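Local atomic coordinates of esterase Rv0045c (Mycobacterium tuberculosis, PDB entry 6WYN), a protein that hydrolyses carboxylic esters, preferring short straight-chain alkyl esters, and probably takes part in ester and lipid metabolism. Residues 81-93 and 144-157. Sequence-based numbering, arbitrary orientation.
Sequences SAPRVIFLHGGGQ and LAPGAEFVVGMSLG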
loop_
_atom_site.group_PDB
_atom_site.type_symbol
_atom_site.label_atom_id
_atom_site.label_comp_id
_atom_site.label_asym_id
_atom_site.label_seq_id
_atom_site.Cartn_x
_atom_site.Cartn_y
_atom_site.Cartn_z
ATOM N N SER A 81 -6.650 19.643 -3.746
ATOM C CA SER A 81 -7.476 18.840 -4.684
ATOM C C SER A 81 -6.746 18.468 -5.988
ATOM O O SER A 81 -7.473 17.858 -6.810
ATOM C CB SER A 81 -8.756 19.556 -4.990
ATOM O OG SER A 81 -8.453 20.736 -5.705
ATOM N N ALA A 82 -5.414 18.724 -6.169
ATOM C CA ALA A 82 -4.646 18.396 -7.413
ATOM C C ALA A 82 -3.458 17.455 -7.137
ATOM O O ALA A 82 -2.285 17.817 -7.157
ATOM C CB ALA A 82 -4.205 19.681 -8.032
ATOM N N PRO A 83 -3.711 16.190 -6.808
ATOM C CA PRO A 83 -2.617 15.279 -6.443
ATOM C C PRO A 83 -1.591 15.090 -7.566
ATOM O O PRO A 83 -2.001 14.918 -8.686
ATOM C CB PRO A 83 -3.327 13.943 -6.197
ATOM C CG PRO A 83 -4.771 14.282 -5.969
ATOM C CD PRO A 83 -5.051 15.617 -6.628
ATOM N N ARG A 84 -0.298 15.085 -7.236
ATOM C CA ARG A 84 0.800 14.740 -8.173
ATOM C C ARG A 84 1.085 13.225 -8.141
ATOM O O ARG A 84 1.514 12.691 -9.167
ATOM C CB ARG A 84 2.108 15.436 -7.778
ATOM C CG ARG A 84 2.307 16.881 -8.213
ATOM C CD ARG A 84 3.785 17.290 -8.090
ATOM N NE ARG A 84 4.603 16.783 -9.194
ATOM C CZ ARG A 84 5.935 16.862 -9.296
ATOM N NH1 ARG A 84 6.659 17.424 -8.341
ATOM N NH2 ARG A 84 6.540 16.353 -10.360
ATOM N N VAL A 85 0.883 12.549 -6.999
ATOM C CA VAL A 85 1.271 11.130 -6.833
ATOM C C VAL A 85 0.104 10.367 -6.240
ATOM O O VAL A 85 -0.520 10.868 -5.304
ATOM C CB VAL A 85 2.487 11.006 -5.907
ATOM C CG1 VAL A 85 3.008 9.585 -5.885
ATOM C CG2 VAL A 85 3.582 11.996 -6.322
ATOM N N ILE A 86 -0.121 9.190 -6.754
ATOM C CA ILE A 86 -1.045 8.201 -6.155
ATOM C C ILE A 86 -0.238 7.123 -5.448
ATOM O O ILE A 86 0.683 6.591 -6.069
ATOM C CB ILE A 86 -1.927 7.617 -7.261
ATOM C CG1 ILE A 86 -2.693 8.704 -8.017
ATOM C CG2 ILE A 86 -2.848 6.588 -6.658
ATOM C CD1 ILE A 86 -3.186 8.239 -9.386
ATOM N N PHE A 87 -0.621 6.771 -4.226
ATOM C CA PHE A 87 0.020 5.713 -3.426
ATOM C C PHE A 87 -1.006 4.609 -3.183
ATOM O O PHE A 87 -2.144 4.952 -2.775
ATOM C CB PHE A 87 0.516 6.290 -2.104
ATOM C CG PHE A 87 1.676 7.238 -2.201
ATOM C CD1 PHE A 87 1.479 8.594 -2.349
ATOM C CD2 PHE A 87 2.979 6.762 -2.084
ATOM C CE1 PHE A 87 2.552 9.482 -2.402
ATOM C CE2 PHE A 87 4.051 7.634 -2.182
ATOM C CZ PHE A 87 3.840 8.985 -2.317
ATOM N N LEU A 88 -0.606 3.361 -3.403
ATOM C CA LEU A 88 -1.437 2.160 -3.164
ATOM C C LEU A 88 -0.704 1.258 -2.183
ATOM O O LEU A 88 0.365 0.751 -2.539
ATOM C CB LEU A 88 -1.718 1.467 -4.490
ATOM C CG LEU A 88 -2.293 2.382 -5.581
ATOM C CD1 LEU A 88 -2.588 1.601 -6.838
ATOM C CD2 LEU A 88 -3.618 3.002 -5.131
ATOM N N HIS A 89 -1.281 1.059 -1.008
ATOM C CA HIS A 89 -0.729 0.193 0.059
ATOM C C HIS A 89 -0.765 -1.311 -0.269
ATOM O O HIS A 89 -1.314 -1.764 -1.310
ATOM C CB HIS A 89 -1.528 0.466 1.333
ATOM C CG HIS A 89 -2.955 0.053 1.232
ATOM N ND1 HIS A 89 -3.345 -1.268 1.392
ATOM C CD2 HIS A 89 -4.088 0.787 1.050
ATOM C CE1 HIS A 89 -4.673 -1.320 1.280
ATOM N NE2 HIS A 89 -5.140 -0.081 1.106
ATOM N N GLY A 90 -0.220 -2.100 0.647
ATOM C CA GLY A 90 -0.168 -3.565 0.488
ATOM C C GLY A 90 -1.374 -4.278 1.084
ATOM O O GLY A 90 -2.217 -3.669 1.807
ATOM N N GLY A 91 -1.448 -5.589 0.843
ATOM C CA GLY A 91 -2.345 -6.469 1.628
ATOM C C GLY A 91 -2.242 -6.222 3.115
ATOM O O GLY A 91 -1.096 -6.161 3.674
ATOM N N GLY A 92 -3.394 -6.162 3.793
ATOM C CA GLY A 92 -3.456 -6.014 5.255
ATOM C C GLY A 92 -3.082 -4.623 5.727
ATOM O O GLY A 92 -2.844 -4.464 6.940
ATOM N N GLN A 93 -2.917 -3.658 4.814
ATOM C CA GLN A 93 -2.538 -2.261 5.180
ATOM C C GLN A 93 -3.737 -1.317 4.951
ATOM O O GLN A 93 -4.809 -1.789 4.600
ATOM C CB GLN A 93 -1.313 -1.827 4.379
ATOM C CG GLN A 93 -0.070 -2.677 4.660
ATOM C CD GLN A 93 1.170 -2.074 4.046
ATOM O OE1 GLN A 93 1.126 -1.422 2.983
ATOM N NE2 GLN A 93 2.283 -2.402 4.680
ATOM N N LEU A 144 -10.652 11.800 -8.972
ATOM C CA LEU A 144 -9.942 12.431 -7.829
ATOM C C LEU A 144 -8.447 12.740 -8.116
ATOM O O LEU A 144 -7.863 13.567 -7.375
ATOM C CB LEU A 144 -10.112 11.515 -6.615
ATOM C CG LEU A 144 -11.544 11.359 -6.107
ATOM C CD1 LEU A 144 -11.631 10.302 -5.026
ATOM C CD2 LEU A 144 -12.065 12.697 -5.574
ATOM N N ALA A 145 -7.798 12.124 -9.107
ATOM C CA ALA A 145 -6.349 12.317 -9.342
ATOM C C ALA A 145 -6.030 12.232 -10.832
ATOM O O ALA A 145 -5.144 11.486 -11.234
ATOM C CB ALA A 145 -5.572 11.287 -8.553
ATOM N N PRO A 146 -6.761 12.968 -11.698
ATOM C CA PRO A 146 -6.534 12.893 -13.138
ATOM C C PRO A 146 -5.149 13.403 -13.580
ATOM O O PRO A 146 -4.646 12.970 -14.597
ATOM C CB PRO A 146 -7.653 13.794 -13.708
ATOM C CG PRO A 146 -7.994 14.745 -12.587
ATOM C CD PRO A 146 -7.861 13.887 -11.345
ATOM N N GLY A 147 -4.526 14.307 -12.836
ATOM C CA GLY A 147 -3.224 14.843 -13.284
ATOM C C GLY A 147 -2.035 14.208 -12.579
ATOM O O GLY A 147 -0.981 14.780 -12.658
ATOM N N ALA A 148 -2.200 13.140 -11.803
ATOM C CA ALA A 148 -1.049 12.479 -11.146
ATOM C C ALA A 148 -0.400 11.534 -12.167
ATOM O O ALA A 148 -0.946 10.440 -12.408
ATOM C CB ALA A 148 -1.472 11.758 -9.886
ATOM N N GLU A 149 0.734 11.932 -12.727
ATOM C CA GLU A 149 1.582 11.055 -13.580
ATOM C C GLU A 149 2.067 9.812 -12.799
ATOM O O GLU A 149 1.916 8.718 -13.379
ATOM C CB GLU A 149 2.770 11.845 -14.128
ATOM C CG GLU A 149 2.387 12.793 -15.256
ATOM C CD GLU A 149 3.194 14.082 -15.339
ATOM O OE1 GLU A 149 3.838 14.467 -14.320
ATOM O OE2 GLU A 149 3.162 14.718 -16.419
ATOM N N PHE A 150 2.560 9.955 -11.547
ATOM C CA PHE A 150 3.321 8.921 -10.787
ATOM C C PHE A 150 2.404 8.085 -9.889
ATOM O O PHE A 150 1.627 8.628 -9.102
ATOM C CB PHE A 150 4.434 9.570 -9.943
ATOM C CG PHE A 150 5.175 10.648 -10.691
ATOM C CD1 PHE A 150 4.652 11.935 -10.795
ATOM C CD2 PHE A 150 6.318 10.348 -11.419
ATOM C CE1 PHE A 150 5.290 12.918 -11.542
ATOM C CE2 PHE A 150 6.966 11.331 -12.163
ATOM C CZ PHE A 150 6.456 12.612 -12.221
ATOM N N VAL A 151 2.553 6.766 -9.948
ATOM C CA VAL A 151 1.881 5.820 -9.033
ATOM C C VAL A 151 2.933 5.002 -8.309
ATOM O O VAL A 151 3.749 4.362 -8.962
ATOM C CB VAL A 151 0.877 4.933 -9.770
ATOM C CG1 VAL A 151 0.101 4.040 -8.828
ATOM C CG2 VAL A 151 -0.052 5.812 -10.585
ATOM N N VAL A 152 2.861 5.036 -6.994
ATOM C CA VAL A 152 3.686 4.228 -6.087
ATOM C C VAL A 152 2.774 3.190 -5.480
ATOM O O VAL A 152 1.807 3.603 -4.832
ATOM C CB VAL A 152 4.301 5.109 -5.008
ATOM C CG1 VAL A 152 5.158 4.301 -4.055
ATOM C CG2 VAL A 152 5.047 6.267 -5.634
ATOM N N GLY A 153 3.131 1.918 -5.626
ATOM C CA GLY A 153 2.350 0.816 -5.076
ATOM C C GLY A 153 3.222 -0.161 -4.351
ATOM O O GLY A 153 4.222 -0.654 -4.956
ATOM N N MET A 154 2.816 -0.549 -3.158
ATOM C CA MET A 154 3.545 -1.601 -2.407
ATOM C C MET A 154 2.795 -2.946 -2.499
ATOM O O MET A 154 1.559 -2.999 -2.270
ATOM C CB MET A 154 3.704 -1.180 -0.948
ATOM C CG MET A 154 4.519 -2.149 -0.155
ATOM S SD MET A 154 3.416 -2.980 0.988
ATOM C CE MET A 154 4.517 -4.139 1.797
ATOM N N SER A 155 3.515 -4.034 -2.753
ATOM C CA SER A 155 2.934 -5.421 -2.776
ATOM C C SER A 155 1.596 -5.483 -3.583
ATOM O O SER A 155 1.617 -5.212 -4.771
ATOM C CB SER A 155 2.842 -5.986 -1.391
ATOM O OG SER A 155 2.884 -7.417 -1.459
ATOM N N LEU A 156 0.465 -5.875 -3.021
ATOM C CA LEU A 156 -0.827 -5.893 -3.770
ATOM C C LEU A 156 -1.075 -4.560 -4.495
ATOM O O LEU A 156 -1.512 -4.559 -5.644
ATOM C CB LEU A 156 -1.930 -6.161 -2.750
ATOM C CG LEU A 156 -3.355 -6.260 -3.291
ATOM C CD1 LEU A 156 -3.480 -7.343 -4.381
ATOM C CD2 LEU A 156 -4.295 -6.570 -2.132
ATOM N N GLY A 157 -0.783 -3.445 -3.829
ATOM C CA GLY A 157 -0.846 -2.109 -4.421
ATOM C C GLY A 157 -0.006 -1.944 -5.652
ATOM O O GLY A 157 -0.459 -1.250 -6.575
HETATM O O HOH W 1 -9.097 15.639 -6.235
HETATM O O HOH W 2 -4.791 15.172 -10.086
#
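Val152 lies alongside the ring of Phe87, pointing the same way, its CB 3.6 Å from Phe87 CD2. Val152 CG2, set anti to the carbonyl carbon, meets Val85 CG1 at 3.9 Å. The two strands, 85-88 and 150-154, are parallel neighbours in the central sheet of the alpha/beta-hydrolase fold; their axes come within 4.6 Å, with N-to-C directions 13° apart. Four backbone bonds fix the register: Phe150 O and Val152 O accept from Ile86 N and Leu88 N, while Ile86 O and Leu88 O accept from Val152 N and Met154 N. On the face opposite Phe87, Ile86 CG1 sits 3.8 Å from Ala148 CB and also touches Ala145 CB, and Leu88 CD1 packs on Val151 CG1. At the N-terminal end of the strand pair, Arg84 NH2 approaches Phe150 CE1 obliquely, the guanidinium and ring planes 79° apart, while NH1 forms a salt bridge with Glu107. At the C-terminal end, strand 150-154 enters the nucleophile elbow, where Ser155, the probable nucleophile, has phi 46° and its OG is hydrogen-bonded to His310. Gly157 lies against Leu88, its O 3.6 Å from Leu88 CD1. Next to the elbow, Gln93 crosses Met154 at about a right angle: Gln93 OE1 accepts from Gly90 N and lies 3.4 Å from Met154 SD.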